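Local coordinates for protein putative isomerase (Sinorhizobium meliloti, PDB 2PPG) that is of unknown function but is a putative isomerase of the enolase superfamily, with a mandelate racemase/muconate lactonizing enzyme-type N-terminal domain and a TIM-barrel domain, at residues Val246-Ile251 and Val278-Arg283; Ser262-Val267 and Leu286-Pro291; Glu269-Val274 and Met302-Tyr307. One frame throughout, in Å; residues are numbered along the deposited sequence.

Interaction 1: residues Val246-Ile251 and Val278-Arg283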
ATOM      1  N   VAL A 246      17.284 -17.332   2.072  1.00 28.82           N
ATOM      2  CA  VAL A 246      16.324 -17.955   1.152  1.00 26.63           C
ATOM      3  C   VAL A 246      16.834 -17.893  -0.277  1.00 28.67           C
ATOM      4  O   VAL A 246      17.946 -17.434  -0.522  1.00 29.10           O
ATOM      5  CB  VAL A 246      14.931 -17.291   1.204  1.00 25.87           C
ATOM      6  CG1 VAL A 246      14.344 -17.320   2.649  1.00 20.22           C
ATOM      7  CG2 VAL A 246      14.986 -15.875   0.631  1.00 21.21           C
ATOM      8  N   ARG A 247      16.015 -18.349  -1.218  1.00 28.68           N
ATOM      9  CA  ARG A 247      16.403 -18.379  -2.615  1.00 26.48           C
ATOM     10  C   ARG A 247      16.506 -16.964  -3.124  1.00 25.14           C
ATOM     11  O   ARG A 247      15.740 -16.099  -2.681  1.00 22.98           O
ATOM     12  CB  ARG A 247      15.365 -19.140  -3.427  1.00 30.53           C
ATOM     13  CG  ARG A 247      15.947 -20.288  -4.218  1.00 37.64           C
ATOM     14  CD  ARG A 247      16.365 -21.395  -3.286  1.00 40.99           C
ATOM     15  NE  ARG A 247      16.669 -22.655  -3.965  1.00 44.04           N
ATOM     16  CZ  ARG A 247      17.843 -22.959  -4.512  1.00 44.18           C
ATOM     17  NH1 ARG A 247      18.839 -22.085  -4.510  1.00 41.84           N
ATOM     18  NH2 ARG A 247      18.018 -24.145  -5.078  1.00 47.06           N
ATOM     19  N   THR A 248      17.442 -16.730  -4.051  1.00 23.51           N
ATOM     20  CA  THR A 248      17.648 -15.408  -4.646  1.00 23.41           C
ATOM     21  C   THR A 248      16.343 -14.878  -5.210  1.00 28.50           C
ATOM     22  O   THR A 248      16.024 -13.692  -5.046  1.00 28.70           O
ATOM     23  CB  THR A 248      18.691 -15.403  -5.801  1.00 27.52           C
ATOM     24  OG1 THR A 248      19.914 -16.046  -5.399  1.00 27.54           O
ATOM     25  CG2 THR A 248      19.001 -13.969  -6.220  1.00 25.97           C
ATOM     26  N   GLU A 249      15.588 -15.754  -5.872  1.00 31.49           N
ATOM     27  CA  GLU A 249      14.345 -15.345  -6.548  1.00 34.35           C
ATOM     28  C   GLU A 249      13.235 -15.069  -5.549  1.00 33.17           C
ATOM     29  O   GLU A 249      12.263 -14.385  -5.868  1.00 31.29           O
ATOM     30  CB  GLU A 249      13.886 -16.392  -7.569  1.00 33.61           C
ATOM     31  CG  GLU A 249      14.917 -16.716  -8.660  1.00 41.18           C
ATOM     32  CD  GLU A 249      15.908 -17.828  -8.271  1.00 44.52           C
ATOM     33  OE1 GLU A 249      16.066 -18.109  -7.054  1.00 47.46           O
ATOM     34  OE2 GLU A 249      16.533 -18.421  -9.189  1.00 41.74           O
ATOM     35  N   ASP A 250      13.398 -15.577  -4.328  1.00 35.63           N
ATOM     36  CA  ASP A 250      12.362 -15.493  -3.296  1.00 36.44           C
ATOM     37  C   ASP A 250      12.411 -14.157  -2.539  1.00 38.00           C
ATOM     38  O   ASP A 250      12.689 -14.113  -1.323  1.00 35.58           O
ATOM     39  CB  ASP A 250      12.502 -16.683  -2.344  1.00 38.55           C
ATOM     40  CG  ASP A 250      11.385 -16.775  -1.321  1.00 39.94           C
ATOM     41  OD1 ASP A 250      10.429 -15.971  -1.358  1.00 43.28           O
ATOM     42  OD2 ASP A 250      11.475 -17.670  -0.460  1.00 42.97           O
ATOM     43  N   ILE A 251      12.115 -13.079  -3.270  1.00 37.32           N
ATOM     44  CA  ILE A 251      12.128 -11.714  -2.728  1.00 41.30           C
ATOM     45  C   ILE A 251      11.101 -11.476  -1.611  1.00 41.24           C
ATOM     46  O   ILE A 251      11.399 -10.806  -0.619  1.00 41.10           O
ATOM     47  CB  ILE A 251      11.976 -10.652  -3.843  1.00 41.75           C
ATOM     48  CG1 ILE A 251      13.170 -10.726  -4.805  1.00 41.08           C
ATOM     49  CG2 ILE A 251      11.853  -9.246  -3.235  1.00 42.59           C
ATOM     50  CD1 ILE A 251      13.071  -9.805  -5.999  1.00 42.07           C
ATOM     51  N   VAL A 278      17.716  -3.006  -6.555  1.00 36.56           N
ATOM     52  CA  VAL A 278      16.502  -2.203  -6.398  1.00 38.25           C
ATOM     53  C   VAL A 278      15.302  -2.929  -5.757  1.00 39.31           C
ATOM     54  O   VAL A 278      14.763  -2.461  -4.751  1.00 39.30           O
ATOM     55  CB  VAL A 278      16.094  -1.580  -7.754  1.00 38.36           C
ATOM     56  CG1 VAL A 278      14.823  -0.751  -7.622  1.00 37.53           C
ATOM     57  CG2 VAL A 278      17.233  -0.740  -8.284  1.00 39.06           C
ATOM     58  N   PRO A 279      14.884  -4.072  -6.329  1.00 37.91           N
ATOM     59  CA  PRO A 279      13.733  -4.764  -5.764  1.00 36.57           C
ATOM     60  C   PRO A 279      13.933  -5.168  -4.321  1.00 35.53           C
ATOM     61  O   PRO A 279      13.002  -5.072  -3.523  1.00 42.69           O
ATOM     62  CB  PRO A 279      13.620  -6.004  -6.644  1.00 38.93           C
ATOM     63  CG  PRO A 279      14.214  -5.567  -7.950  1.00 38.52           C
ATOM     64  CD  PRO A 279      15.406  -4.788  -7.506  1.00 36.90           C
ATOM     65  N   ARG A 280      15.139  -5.590  -3.970  1.00 33.66           N
ATOM     66  CA  ARG A 280      15.407  -6.009  -2.596  1.00 35.75           C
ATOM     67  C   ARG A 280      15.379  -4.858  -1.581  1.00 38.38           C
ATOM     68  O   ARG A 280      14.915  -5.053  -0.456  1.00 38.74           O
ATOM     69  CB  ARG A 280      16.710  -6.816  -2.489  1.00 34.30           C
ATOM     70  CG  ARG A 280      16.620  -8.271  -3.011  1.00 32.20           C
ATOM     71  CD  ARG A 280      16.778  -8.354  -4.530  1.00 31.46           C
ATOM     72  NE  ARG A 280      16.831  -9.727  -5.035  1.00 32.46           N
ATOM     73  CZ  ARG A 280      16.868 -10.055  -6.325  1.00 29.90           C
ATOM     74  NH1 ARG A 280      16.860  -9.119  -7.259  1.00 31.95           N
ATOM     75  NH2 ARG A 280      16.910 -11.327  -6.688  1.00 31.82           N
ATOM     76  N   VAL A 281      15.868  -3.668  -1.954  1.00 39.18           N
ATOM     77  CA  VAL A 281      15.788  -2.535  -1.021  1.00 38.68           C
ATOM     78  C   VAL A 281      14.370  -1.977  -0.979  1.00 36.43           C
ATOM     79  O   VAL A 281      13.877  -1.595   0.088  1.00 32.34           O
ATOM     80  CB  VAL A 281      16.841  -1.401  -1.270  1.00 41.66           C
ATOM     81  CG1 VAL A 281      18.056  -1.928  -2.005  1.00 39.57           C
ATOM     82  CG2 VAL A 281      16.230  -0.211  -1.984  1.00 40.11           C
ATOM     83  N   ALA A 282      13.709  -1.981  -2.136  1.00 33.55           N
ATOM     84  CA  ALA A 282      12.308  -1.579  -2.227  1.00 32.99           C
ATOM     85  C   ALA A 282      11.465  -2.361  -1.237  1.00 32.84           C
ATOM     86  O   ALA A 282      10.595  -1.797  -0.596  1.00 35.02           O
ATOM     87  CB  ALA A 282      11.775  -1.764  -3.655  1.00 31.40           C
ATOM     88  N   ARG A 283      11.733  -3.656  -1.089  1.00 34.80           N
ATOM     89  CA  ARG A 283      10.976  -4.466  -0.132  1.00 33.44           C
ATOM     90  C   ARG A 283      11.533  -4.447   1.295  1.00 32.85           C
ATOM     91  O   ARG A 283      11.111  -5.249   2.128  1.00 29.26           O
ATOM     92  CB  ARG A 283      10.830  -5.904  -0.628  1.00 33.43           C
ATOM     93  CG  ARG A 283       9.830  -6.080  -1.764  1.00 40.53           C
ATOM     94  CD  ARG A 283       8.374  -5.892  -1.311  1.00 45.01           C
ATOM     95  NE  ARG A 283       7.947  -6.789  -0.226  1.00 49.17           N
ATOM     96  CZ  ARG A 283       7.608  -8.071  -0.392  1.00 50.65           C
ATOM     97  NH1 ARG A 283       7.667  -8.620  -1.603  1.00 47.57           N
ATOM     98  NH2 ARG A 283       7.216  -8.810   0.650  1.00 48.00           N
TER
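The guanidinium of R280 carries the contact: I251 covers one of its faces, with CD1 3.8 Å above the plane and over its centre, while the carbonyl of T248 meets it at the edge. I251 CG1 lies 3.8 Å from R280 NE on that same face, the two side chains crossing at about a right angle. At the edge, R280 NH2 donates to T248 O over 3.0 Å, bent to 151° at the hydrogen; the donor stands above the carbonyl plane, well off a lone pair. A bend at chi2 (82°) in an otherwise extended R280 chain swings the head across to the loop. Its other nitrogen, NH1, bonds to the carbonyl of D276 one helical turn back, so the guanidinium is held at two corners. T248 CG2 also approaches NH2, whereas its OG1 is engaged by E270.

I251 touches three residues of the 278-283 segment. Besides covering R280, it sets CD1 3.9 Å from P279 CB and CG2 4.0 Å from R283 CG. R283, just past the helix end, has a chain bent at chi2 and chi3, and its NH1 forms a salt bridge with D252. I251 thus touches both arginines, CD1 and CG1 at the R280 guanidinium and CG2 at the aliphatic chain of R283.

Within the barrel domain, the 246-251 loop leaves strand 241-243 through a type I turn, R247 to D250, and enters helix 251-260, where D250 is the N-cap. Helix 274-282 lies alongside at the surface, with R280 also touching L254 of helix 251-260 and W271 of the loop that leads into helix 274-282.

Interaction 2: residues Ser262-Val267 and Leu286-Pro291; sequences STAIAV and LAIVQP
A264-V267 and I288-V289 run parallel as neighbouring barrel strands: I288 N donates to I265 O and V267 N to I288 O, both over 3.2 Å and close to straight (160° and 163°), and Q290 N extends the pairing to V267 O at 2.7 Å. I265 O also receives a weaker, more bent bond from A287 N, so two successive amides converge on one carbonyl where the second strand begins.

On one face of the sheet A266 CB packs 3.8 Å from I288 CB. Beyond it, the Q290 side chain, extended past CG, reaches back to lay its amide against the same methyl, with OE1 3.4 Å from A266 CB; its NE2 is bonded to E243 at the end of the adjoining strand. F241 of that strand touches A266, I288 and Q290 together. The other face carries V267, whose CG2 meets L286 CD1 at 3.8 Å, the two side chains crossing at about a right angle. L286 has CG between its backbone N and carbonyl carbon (chi1 69°), which lays the side chain along its own strand, with both CB and CD1 beside V267 CG2. L254 of helix 251-260 and R280 of helix 274-282 touch V267 and L286 respectively. Nearer the start of the strands, A264 CB meets A287 CB at 3.7 Å, and S225 of another subunit packs on both alanines.

The contact closes the right-handed beta-alpha-beta unit around helix 274-282. It combines directional backbone bonds, which fix the strand register, with apolar packing, to which the methyls of A264, A266 and A287 add close contacts. NE2 of buried Q290 is satisfied by E243 OE1, tying a third strand to the pair.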
ATOM      1  N   SER A 262      15.300  -9.688  14.476  1.00 36.39           N
ATOM      2  CA  SER A 262      16.042  -8.445  14.673  1.00 40.88           C
ATOM      3  C   SER A 262      17.418  -8.491  13.983  1.00 41.30           C
ATOM      4  O   SER A 262      18.039  -7.454  13.763  1.00 43.90           O
ATOM      5  CB  SER A 262      16.170  -8.113  16.157  1.00 38.79           C
ATOM      6  OG  SER A 262      16.796  -9.181  16.831  1.00 43.73           O
ATOM      7  N   THR A 263      17.864  -9.696  13.633  1.00 38.14           N
ATOM      8  CA  THR A 263      19.150  -9.923  12.987  1.00 35.89           C
ATOM      9  C   THR A 263      19.241  -9.319  11.592  1.00 37.69           C
ATOM     10  O   THR A 263      18.311  -9.433  10.770  1.00 40.39           O
ATOM     11  CB  THR A 263      19.440 -11.428  12.849  1.00 36.78           C
ATOM     12  OG1 THR A 263      19.590 -12.010  14.143  1.00 35.89           O
ATOM     13  CG2 THR A 263      20.724 -11.676  12.040  1.00 37.43           C
ATOM     14  N   ALA A 264      20.383  -8.690  11.336  1.00 33.11           N
ATOM     15  CA  ALA A 264      20.679  -8.078  10.063  1.00 28.55           C
ATOM     16  C   ALA A 264      20.731  -9.147   8.958  1.00 28.82           C
ATOM     17  O   ALA A 264      21.296 -10.215   9.154  1.00 26.46           O
ATOM     18  CB  ALA A 264      21.978  -7.350  10.170  1.00 26.77           C
ATOM     19  N   ILE A 265      20.120  -8.863   7.814  1.00 26.20           N
ATOM     20  CA  ILE A 265      20.049  -9.834   6.728  1.00 29.76           C
ATOM     21  C   ILE A 265      20.970  -9.413   5.606  1.00 28.10           C
ATOM     22  O   ILE A 265      20.888  -8.278   5.139  1.00 27.92           O
ATOM     23  CB  ILE A 265      18.611  -9.980   6.159  1.00 31.09           C
ATOM     24  CG1 ILE A 265      17.647 -10.505   7.227  1.00 29.48           C
ATOM     25  CG2 ILE A 265      18.601 -10.885   4.942  1.00 27.10           C
ATOM     26  CD1 ILE A 265      18.142 -11.695   7.955  1.00 30.62           C
ATOM     27  N   ALA A 266      21.834 -10.330   5.175  1.00 25.00           N
ATOM     28  CA  ALA A 266      22.876 -10.003   4.202  1.00 25.92           C
ATOM     29  C   ALA A 266      22.712 -10.795   2.930  1.00 26.37           C
ATOM     30  O   ALA A 266      22.555 -12.023   2.980  1.00 27.04           O
ATOM     31  CB  ALA A 266      24.247 -10.261   4.793  1.00 25.52           C
ATOM     32  N   VAL A 267      22.748 -10.092   1.795  1.00 22.49           N
ATOM     33  CA  VAL A 267      22.633 -10.725   0.481  1.00 22.04           C
ATOM     34  C   VAL A 267      23.452  -9.946  -0.520  1.00 22.80           C
ATOM     35  O   VAL A 267      23.906  -8.848  -0.209  1.00 22.74           O
ATOM     36  CB  VAL A 267      21.161 -10.792  -0.012  1.00 23.18           C
ATOM     37  CG1 VAL A 267      20.333 -11.689   0.902  1.00 23.39           C
ATOM     38  CG2 VAL A 267      20.533  -9.388  -0.115  1.00 23.40           C
ATOM     39  N   LEU A 286      17.021  -6.134   3.048  1.00 35.27           N
ATOM     40  CA  LEU A 286      18.401  -6.319   3.513  1.00 33.23           C
ATOM     41  C   LEU A 286      18.955  -5.170   4.333  1.00 33.55           C
ATOM     42  O   LEU A 286      18.749  -4.009   4.000  1.00 32.76           O
ATOM     43  CB  LEU A 286      19.351  -6.571   2.333  1.00 34.61           C
ATOM     44  CG  LEU A 286      19.606  -5.393   1.393  1.00 33.76           C
ATOM     45  CD1 LEU A 286      20.818  -5.622   0.529  1.00 34.88           C
ATOM     46  CD2 LEU A 286      18.383  -5.141   0.542  1.00 37.43           C
ATOM     47  N   ALA A 287      19.691  -5.518   5.387  1.00 32.89           N
ATOM     48  CA  ALA A 287      20.531  -4.581   6.129  1.00 28.10           C
ATOM     49  C   ALA A 287      21.930  -4.420   5.505  1.00 32.57           C
ATOM     50  O   ALA A 287      22.541  -3.352   5.619  1.00 34.63           O
ATOM     51  CB  ALA A 287      20.679  -5.051   7.551  1.00 30.40           C
ATOM     52  N   ILE A 288      22.437  -5.481   4.867  1.00 30.02           N
ATOM     53  CA  ILE A 288      23.805  -5.516   4.338  1.00 29.68           C
ATOM     54  C   ILE A 288      23.865  -6.018   2.890  1.00 27.78           C
ATOM     55  O   ILE A 288      23.232  -7.023   2.576  1.00 29.03           O
ATOM     56  CB  ILE A 288      24.677  -6.459   5.187  1.00 29.88           C
ATOM     57  CG1 ILE A 288      24.645  -6.044   6.666  1.00 33.24           C
ATOM     58  CG2 ILE A 288      26.108  -6.480   4.664  1.00 28.45           C
ATOM     59  CD1 ILE A 288      25.193  -7.094   7.632  1.00 30.66           C
ATOM     60  N   VAL A 289      24.616  -5.337   2.020  1.00 26.56           N
ATOM     61  CA  VAL A 289      24.894  -5.869   0.661  1.00 29.35           C
ATOM     62  C   VAL A 289      26.258  -6.507   0.583  1.00 26.23           C
ATOM     63  O   VAL A 289      27.228  -5.944   1.079  1.00 24.33           O
ATOM     64  CB  VAL A 289      24.923  -4.815  -0.484  1.00 28.41           C
ATOM     65  CG1 VAL A 289      23.757  -4.969  -1.376  1.00 29.74           C
ATOM     66  CG2 VAL A 289      25.079  -3.416   0.037  1.00 30.75           C
ATOM     67  N   GLN A 290      26.344  -7.645  -0.099  1.00 23.57           N
ATOM     68  CA  GLN A 290      27.610  -8.357  -0.221  1.00 23.86           C
ATOM     69  C   GLN A 290      28.055  -8.514  -1.658  1.00 24.24           C
ATOM     70  O   GLN A 290      28.012  -9.614  -2.199  1.00 25.65           O
ATOM     71  CB  GLN A 290      27.515  -9.717   0.467  1.00 22.89           C
ATOM     72  CG  GLN A 290      27.297  -9.572   1.962  1.00 28.34           C
ATOM     73  CD  GLN A 290      26.964 -10.883   2.617  1.00 33.82           C
ATOM     74  OE1 GLN A 290      26.017 -11.566   2.214  1.00 33.38           O
ATOM     75  NE2 GLN A 290      27.740 -11.250   3.640  1.00 33.71           N
ATOM     76  N   PRO A 291      28.494  -7.418  -2.289  1.00 25.93           N
ATOM     77  CA  PRO A 291      28.875  -7.546  -3.688  1.00 29.34           C
ATOM     78  C   PRO A 291      30.141  -8.384  -3.858  1.00 28.63           C
ATOM     79  O   PRO A 291      31.047  -8.325  -3.028  1.00 31.37           O
ATOM     80  CB  PRO A 291      29.133  -6.098  -4.115  1.00 28.35           C
ATOM     81  CG  PRO A 291      29.533  -5.414  -2.875  1.00 28.02           C
ATOM     82  CD  PRO A 291      28.683  -6.048  -1.797  1.00 28.70           C
TER

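Interaction 3: residues Glu269-Val274 and Met302-Tyr307; sequences EEWRTV and MRIGAY
V274 meets R303, I304 and Y307 where the loop after strand 264-267 of the TIM-barrel domain turns into helix 274-282 and leans on helix 293-310, the following helix of the barrel. This is the tight part of the contact. V274 points its side chain at the helix: CB lies 4.0 Å from R303 CB, and CG2 rests 3.8 Å from R303 O and 4.1 Å from Y307 CB. With CG2 anti to the backbone N and CG1 between N and the carbonyl carbon (chi1 58°), the two methyls divide the work, CG1 against the R303 CB and CG2 against the backbone carbonyl and the base of the tyrosine. I304 comes alongside with CG1 3.7 Å from V274 CA, and its extended chain carries CD1 on to the carbonyl of T273. No hydrogen bond joins the two segments; the fit is van der Waals, mostly between apolar side chains, with methyls resting on two backbone carbonyls.

Packing is sparser at W271, which, of the 302-307 segment, I304 CD1 alone reaches, at the indole edge. The indole has other neighbours: M277 of helix 274-282 and L286 of the next loop. R303 gives the tight end its CB, then runs extended away from the loop to a salt bridge between NH1 and D105 of the N-terminal domain. R272 likewise turns away, bonding to G119 O and making a cation-pi contact with Y116 of another subunit. V310 of a further subunit packs on V274 and Y307, so even the valine end is covered in the assembly.

T273 is the N-cap of helix 274-282, and D276 OD2 accepts from the backbone N of both R272 and T273. At the sparse end, I304 CD1 stands 4.3 Å from W271 CE3, close to the plane of the indole.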
ATOM      1  N   GLU A 269      25.890 -11.434  -3.250  1.00 26.36           N
ATOM      2  CA  GLU A 269      27.030 -12.014  -3.951  1.00 27.50           C
ATOM      3  C   GLU A 269      26.746 -12.523  -5.373  1.00 25.96           C
ATOM      4  O   GLU A 269      27.633 -12.521  -6.210  1.00 28.53           O
ATOM      5  CB  GLU A 269      27.678 -13.109  -3.092  1.00 31.19           C
ATOM      6  CG  GLU A 269      26.896 -14.407  -3.021  1.00 35.25           C
ATOM      7  CD  GLU A 269      27.488 -15.371  -2.032  1.00 42.89           C
ATOM      8  OE1 GLU A 269      27.165 -15.262  -0.824  1.00 47.19           O
ATOM      9  OE2 GLU A 269      28.278 -16.242  -2.462  1.00 44.86           O
ATOM     10  N   GLU A 270      25.522 -12.966  -5.635  1.00 25.63           N
ATOM     11  CA  GLU A 270      25.167 -13.546  -6.928  1.00 28.31           C
ATOM     12  C   GLU A 270      24.544 -12.561  -7.904  1.00 30.08           C
ATOM     13  O   GLU A 270      24.204 -12.937  -9.029  1.00 33.32           O
ATOM     14  CB  GLU A 270      24.204 -14.721  -6.754  1.00 30.43           C
ATOM     15  CG  GLU A 270      22.817 -14.337  -6.272  1.00 31.60           C
ATOM     16  CD  GLU A 270      22.719 -14.253  -4.743  1.00 31.44           C
ATOM     17  OE1 GLU A 270      23.683 -13.811  -4.085  1.00 29.83           O
ATOM     18  OE2 GLU A 270      21.666 -14.627  -4.199  1.00 30.76           O
ATOM     19  N   TRP A 271      24.366 -11.313  -7.478  1.00 31.47           N
ATOM     20  CA  TRP A 271      23.814 -10.298  -8.360  1.00 27.42           C
ATOM     21  C   TRP A 271      24.877  -9.927  -9.371  1.00 30.47           C
ATOM     22  O   TRP A 271      26.028 -10.355  -9.235  1.00 30.98           O
ATOM     23  CB  TRP A 271      23.399  -9.046  -7.595  1.00 27.36           C
ATOM     24  CG  TRP A 271      22.379  -9.266  -6.521  1.00 28.82           C
ATOM     25  CD1 TRP A 271      21.559 -10.343  -6.368  1.00 25.33           C
ATOM     26  CD2 TRP A 271      22.049  -8.352  -5.468  1.00 26.56           C
ATOM     27  NE1 TRP A 271      20.746 -10.161  -5.265  1.00 26.55           N
ATOM     28  CE2 TRP A 271      21.032  -8.948  -4.697  1.00 25.75           C
ATOM     29  CE3 TRP A 271      22.526  -7.093  -5.098  1.00 24.62           C
ATOM     30  CZ2 TRP A 271      20.487  -8.334  -3.571  1.00 25.45           C
ATOM     31  CZ3 TRP A 271      21.989  -6.488  -3.981  1.00 25.62           C
ATOM     32  CH2 TRP A 271      20.981  -7.109  -3.229  1.00 25.75           C
ATOM     33  N   ARG A 272      24.496  -9.119 -10.365  1.00 27.15           N
ATOM     34  CA  ARG A 272      25.418  -8.704 -11.405  1.00 31.19           C
ATOM     35  C   ARG A 272      25.436  -7.197 -11.604  1.00 34.05           C
ATOM     36  O   ARG A 272      26.479  -6.631 -11.942  1.00 33.20           O
ATOM     37  CB  ARG A 272      25.093  -9.409 -12.723  1.00 31.68           C
ATOM     38  CG  ARG A 272      25.309 -10.911 -12.672  1.00 31.77           C
ATOM     39  CD  ARG A 272      26.775 -11.269 -12.415  1.00 28.19           C
ATOM     40  NE  ARG A 272      27.042 -12.637 -12.847  1.00 28.54           N
ATOM     41  CZ  ARG A 272      26.832 -13.717 -12.100  1.00 27.40           C
ATOM     42  NH1 ARG A 272      26.361 -13.602 -10.862  1.00 26.16           N
ATOM     43  NH2 ARG A 272      27.080 -14.917 -12.604  1.00 26.01           N
ATOM     44  N   THR A 273      24.284  -6.557 -11.409  1.00 33.56           N
ATOM     45  CA  THR A 273      24.172  -5.106 -11.549  1.00 32.89           C
ATOM     46  C   THR A 273      23.386  -4.471 -10.399  1.00 35.89           C
ATOM     47  O   THR A 273      22.699  -5.157  -9.623  1.00 32.34           O
ATOM     48  CB  THR A 273      23.447  -4.705 -12.839  1.00 32.51           C
ATOM     49  OG1 THR A 273      22.103  -5.172 -12.766  1.00 30.17           O
ATOM     50  CG2 THR A 273      24.134  -5.282 -14.088  1.00 32.27           C
ATOM     51  N   VAL A 274      23.468  -3.143 -10.324  1.00 35.00           N
ATOM     52  CA  VAL A 274      22.678  -2.362  -9.385  1.00 31.84           C
ATOM     53  C   VAL A 274      21.177  -2.623  -9.575  1.00 35.29           C
ATOM     54  O   VAL A 274      20.381  -2.459  -8.647  1.00 42.17           O
ATOM     55  CB  VAL A 274      23.022  -0.856  -9.506  1.00 31.55           C
ATOM     56  CG1 VAL A 274      22.780  -0.339 -10.939  1.00 32.74           C
ATOM     57  CG2 VAL A 274      22.260  -0.023  -8.473  1.00 30.60           C
HETATM   58  N   MSE A 302      30.635  -0.141  -7.799  1.00 29.73           N
HETATM   59  CA  MSE A 302      30.492   1.214  -7.261  1.00 33.56           C
HETATM   60  C   MSE A 302      29.052   1.719  -7.360  1.00 33.07           C
HETATM   61  O   MSE A 302      28.584   2.449  -6.479  1.00 33.25           O
HETATM   62  CB  MSE A 302      31.457   2.190  -7.947  1.00 38.38           C
HETATM   63  CG  MSE A 302      32.932   1.910  -7.660  1.00 43.89           C
HETATM   64 SE   MSE A 302      33.437   2.119  -5.760  1.00 55.63          SE
HETATM   65  CE  MSE A 302      33.189   4.058  -5.618  1.00 50.54           C
ATOM     66  N   ARG A 303      28.344   1.317  -8.416  1.00 29.04           N
ATOM     67  CA  ARG A 303      26.914   1.644  -8.530  1.00 27.98           C
ATOM     68  C   ARG A 303      26.115   1.029  -7.370  1.00 25.80           C
ATOM     69  O   ARG A 303      25.229   1.667  -6.818  1.00 28.56           O
ATOM     70  CB  ARG A 303      26.337   1.268  -9.912  1.00 24.11           C
ATOM     71  CG  ARG A 303      26.847   2.194 -11.046  1.00 24.66           C
ATOM     72  CD  ARG A 303      26.489   1.740 -12.495  1.00 25.60           C
ATOM     73  NE  ARG A 303      27.167   2.597 -13.480  1.00 33.28           N
ATOM     74  CZ  ARG A 303      27.062   2.514 -14.812  1.00 34.07           C
ATOM     75  NH1 ARG A 303      26.297   1.598 -15.385  1.00 33.50           N
ATOM     76  NH2 ARG A 303      27.733   3.363 -15.586  1.00 33.38           N
ATOM     77  N   ILE A 304      26.466  -0.191  -6.986  1.00 25.16           N
ATOM     78  CA  ILE A 304      25.805  -0.874  -5.884  1.00 25.39           C
ATOM     79  C   ILE A 304      26.162  -0.243  -4.546  1.00 25.50           C
ATOM     80  O   ILE A 304      25.292  -0.036  -3.704  1.00 27.57           O
ATOM     81  CB  ILE A 304      26.153  -2.365  -5.882  1.00 26.10           C
ATOM     82  CG1 ILE A 304      25.471  -3.039  -7.068  1.00 25.35           C
ATOM     83  CG2 ILE A 304      25.755  -3.019  -4.555  1.00 23.88           C
ATOM     84  CD1 ILE A 304      25.450  -4.539  -7.007  1.00 25.91           C
ATOM     85  N   GLY A 305      27.438   0.082  -4.367  1.00 26.45           N
ATOM     86  CA  GLY A 305      27.889   0.827  -3.192  1.00 26.25           C
ATOM     87  C   GLY A 305      27.213   2.179  -3.049  1.00 29.77           C
ATOM     88  O   GLY A 305      26.766   2.538  -1.967  1.00 31.60           O
ATOM     89  N   ALA A 306      27.135   2.936  -4.141  1.00 33.16           N
ATOM     90  CA  ALA A 306      26.460   4.247  -4.122  1.00 30.99           C
ATOM     91  C   ALA A 306      24.982   4.120  -3.761  1.00 31.60           C
ATOM     92  O   ALA A 306      24.434   4.974  -3.066  1.00 33.90           O
ATOM     93  CB  ALA A 306      26.605   4.944  -5.447  1.00 23.66           C
ATOM     94  N   TYR A 307      24.343   3.052  -4.232  1.00 28.98           N
ATOM     95  CA  TYR A 307      22.959   2.795  -3.886  1.00 29.25           C
ATOM     96  C   TYR A 307      22.790   2.445  -2.398  1.00 28.28           C
ATOM     97  O   TYR A 307      21.851   2.892  -1.765  1.00 27.48           O
ATOM     98  CB  TYR A 307      22.395   1.688  -4.768  1.00 34.03           C
ATOM     99  CG  TYR A 307      20.895   1.762  -4.983  1.00 34.87           C
ATOM    100  CD1 TYR A 307      20.349   2.622  -5.938  1.00 32.48           C
ATOM    101  CD2 TYR A 307      20.028   0.950  -4.248  1.00 33.98           C
ATOM    102  CE1 TYR A 307      18.982   2.685  -6.144  1.00 35.31           C
ATOM    103  CE2 TYR A 307      18.659   0.999  -4.445  1.00 35.28           C
ATOM    104  CZ  TYR A 307      18.137   1.873  -5.391  1.00 37.50           C
ATOM    105  OH  TYR A 307      16.772   1.930  -5.577  1.00 37.78           O
TER

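The three contacts all lie in the TIM-barrel domain, with centres about 11 Å (interactions 1 and 2) and about 13 Å (interaction 3 with either) apart. Along the chain the segments interleave: 246-251, 262-267, 269-274, 278-283, 286-291, 302-307. Interaction 2 joins two neighbouring strands, interaction 1 sets helix 274-282 against the loop leading into helix 251-260, and interaction 3 sets the start of helix 274-282 against helix 293-310. W271 is the residue they share, its indole touching side chains of all three. Helix 274-282 is thus packed between both neighbouring barrel helices, and it touches the following strand region through V281 on L286 and M277 on V289.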